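Local coordinates for GTPase-activating protein skywalker (PDB 5HJQ) that acts as a GTPase-activating protein for Rab35 in synaptic vesicle protein recycling and binds phosphoinositides through its TBC domain, at residues I153-P156 with A157-A161. Numbering follows the deposited sequence.
Sequences IMLP and AFVDA
Pro156 and Phe158 lie side by side and point the same way, with CB and CG of the proline set against CE2 and CZ of the phenyl ring. Pro156 CG sits 3.4 Å from Phe158 CE2 and 3.7 Å from Phe158 CZ, while Pro156 CB comes within 3.6 Å of the same CE2. With chi1 at 67°, Phe158 CG stands between its own backbone N and carbonyl carbon, which directs the phenyl back along the proline once the turn has brought the two residues close. Both residues belong to a type I beta turn running from Pro156 to Val159. It is closed by a nearly straight bond from Val159 N to Pro156 O (3.2 Å, 172° at the hydrogen), the donor tilted 34° from the carbonyl plane. The valine side chain also packs against this oxygen, Val159 CG2 lying 3.2 Å from Pro156 O. That methyl also reaches back past the turn to Leu155 CB at 3.7 Å, where the leucine and valine side chains cross at about a right angle. Leu155 continues onto Val181 of helix 171-187 and Tyr198 of helix 197-204, and Phe158 is buried against Ile191 and Leu197. An alanine in place of Phe158 would probably leave Pro156 CG and CB without their aromatic neighbour and open a gap beside Ile191 and Leu197. In the loop linking helices 134-143 and 171-187 of the TBC domain, away from the inositol phosphate pocket, one backbone hydrogen bond thus closes the turn, while the side-chain contacts across it are all apolar, Pro156 with Phe158 and Leu155 with Val159, and their pairing rests on van der Waals packing.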
ATOM      1  N   ILE A 153     -10.032 -20.168   7.447  1.00 73.39           N
ATOM      2  CA  ILE A 153     -11.226 -19.380   7.172  1.00 71.71           C
ATOM      3  C   ILE A 153     -11.376 -19.085   5.682  1.00 76.36           C
ATOM      4  O   ILE A 153     -10.390 -18.839   4.988  1.00 73.98           O
ATOM      5  CB  ILE A 153     -11.202 -18.052   7.955  1.00 68.42           C
ATOM      6  CG1 ILE A 153     -10.707 -18.291   9.384  1.00 71.90           C
ATOM      7  CG2 ILE A 153     -12.577 -17.398   7.953  1.00 64.31           C
ATOM      8  CD1 ILE A 153     -10.689 -17.049  10.245  1.00 71.28           C
ATOM      9  N   MET A 154     -12.614 -19.119   5.200  1.00 74.90           N
ATOM     10  CA  MET A 154     -12.909 -18.811   3.807  1.00 70.96           C
ATOM     11  C   MET A 154     -13.013 -17.307   3.586  1.00 73.26           C
ATOM     12  O   MET A 154     -13.760 -16.613   4.281  1.00 69.71           O
ATOM     13  CB  MET A 154     -14.199 -19.501   3.366  1.00 77.90           C
ATOM     14  CG  MET A 154     -14.810 -18.930   2.100  1.00 79.12           C
ATOM     15  SD  MET A 154     -16.099 -19.992   1.423  1.00101.13           S
ATOM     16  CE  MET A 154     -17.004 -20.410   2.911  1.00 87.29           C
ATOM     17  N   LEU A 155     -12.260 -16.815   2.609  1.00 73.78           N
ATOM     18  CA  LEU A 155     -12.200 -15.387   2.318  1.00 71.68           C
ATOM     19  C   LEU A 155     -13.255 -14.972   1.298  1.00 65.52           C
ATOM     20  O   LEU A 155     -13.621 -15.757   0.427  1.00 60.49           O
ATOM     21  CB  LEU A 155     -10.806 -15.016   1.813  1.00 67.25           C
ATOM     22  CG  LEU A 155      -9.673 -15.459   2.738  1.00 71.04           C
ATOM     23  CD1 LEU A 155      -8.329 -15.103   2.138  1.00 71.82           C
ATOM     24  CD2 LEU A 155      -9.834 -14.832   4.114  1.00 66.27           C
ATOM     25  N   PRO A 156     -13.763 -13.737   1.422  1.00 64.39           N
ATOM     26  CA  PRO A 156     -14.716 -13.187   0.453  1.00 58.70           C
ATOM     27  C   PRO A 156     -14.070 -13.019  -0.915  1.00 64.04           C
ATOM     28  O   PRO A 156     -12.859 -12.821  -0.995  1.00 62.50           O
ATOM     29  CB  PRO A 156     -15.099 -11.832   1.054  1.00 63.96           C
ATOM     30  CG  PRO A 156     -14.014 -11.517   2.029  1.00 63.72           C
ATOM     31  CD  PRO A 156     -13.538 -12.823   2.555  1.00 62.83           C
ATOM     32  N   ALA A 157     -14.878 -13.086  -1.969  1.00 61.42           N
ATOM     33  CA  ALA A 157     -14.373 -13.150  -3.338  1.00 62.88           C
ATOM     34  C   ALA A 157     -13.583 -11.921  -3.785  1.00 62.30           C
ATOM     35  O   ALA A 157     -12.877 -11.981  -4.791  1.00 70.09           O
ATOM     36  CB  ALA A 157     -15.528 -13.390  -4.300  1.00 57.43           C
ATOM     37  N   PHE A 158     -13.685 -10.811  -3.060  1.00 63.88           N
ATOM     38  CA  PHE A 158     -13.001  -9.598  -3.502  1.00 60.59           C
ATOM     39  C   PHE A 158     -11.492  -9.673  -3.274  1.00 63.12           C
ATOM     40  O   PHE A 158     -10.741  -8.854  -3.806  1.00 66.93           O
ATOM     41  CB  PHE A 158     -13.589  -8.342  -2.827  1.00 59.32           C
ATOM     42  CG  PHE A 158     -13.359  -8.253  -1.335  1.00 65.18           C
ATOM     43  CD1 PHE A 158     -12.114  -7.911  -0.821  1.00 63.18           C
ATOM     44  CD2 PHE A 158     -14.407  -8.446  -0.449  1.00 63.80           C
ATOM     45  CE1 PHE A 158     -11.911  -7.811   0.540  1.00 64.52           C
ATOM     46  CE2 PHE A 158     -14.207  -8.339   0.915  1.00 66.91           C
ATOM     47  CZ  PHE A 158     -12.958  -8.026   1.409  1.00 63.93           C
ATOM     48  N   VAL A 159     -11.045 -10.647  -2.488  1.00 60.66           N
ATOM     49  CA  VAL A 159      -9.618 -10.785  -2.231  1.00 64.85           C
ATOM     50  C   VAL A 159      -8.925 -11.420  -3.429  1.00 69.73           C
ATOM     51  O   VAL A 159      -9.505 -12.250  -4.130  1.00 74.22           O
ATOM     52  CB  VAL A 159      -9.326 -11.633  -0.965  1.00 65.34           C
ATOM     53  CG1 VAL A 159     -10.046 -11.060   0.250  1.00 63.07           C
ATOM     54  CG2 VAL A 159      -9.713 -13.085  -1.185  1.00 72.55           C
ATOM     55  N   ASP A 160      -7.690 -11.003  -3.677  1.00 69.89           N
ATOM     56  CA  ASP A 160      -6.843 -11.677  -4.648  1.00 68.51           C
ATOM     57  C   ASP A 160      -6.242 -12.885  -3.950  1.00 68.20           C
ATOM     58  O   ASP A 160      -5.334 -12.745  -3.132  1.00 66.26           O
ATOM     59  CB  ASP A 160      -5.754 -10.736  -5.174  1.00 68.00           C
ATOM     60  CG  ASP A 160      -4.966 -11.322  -6.334  1.00 65.80           C
ATOM     61  OD1 ASP A 160      -4.852 -12.560  -6.439  1.00 68.42           O
ATOM     62  OD2 ASP A 160      -4.443 -10.527  -7.145  1.00 69.61           O
ATOM     63  N   ALA A 161      -6.760 -14.067  -4.273  1.00 71.91           N
ATOM     64  CA  ALA A 161      -6.317 -15.308  -3.644  1.00 71.81           C
ATOM     65  C   ALA A 161      -4.806 -15.482  -3.759  1.00 70.97           C
ATOM     66  O   ALA A 161      -4.167 -16.061  -2.879  1.00 74.67           O
ATOM     67  CB  ALA A 161      -7.035 -16.495  -4.262  1.00 75.97           C
TER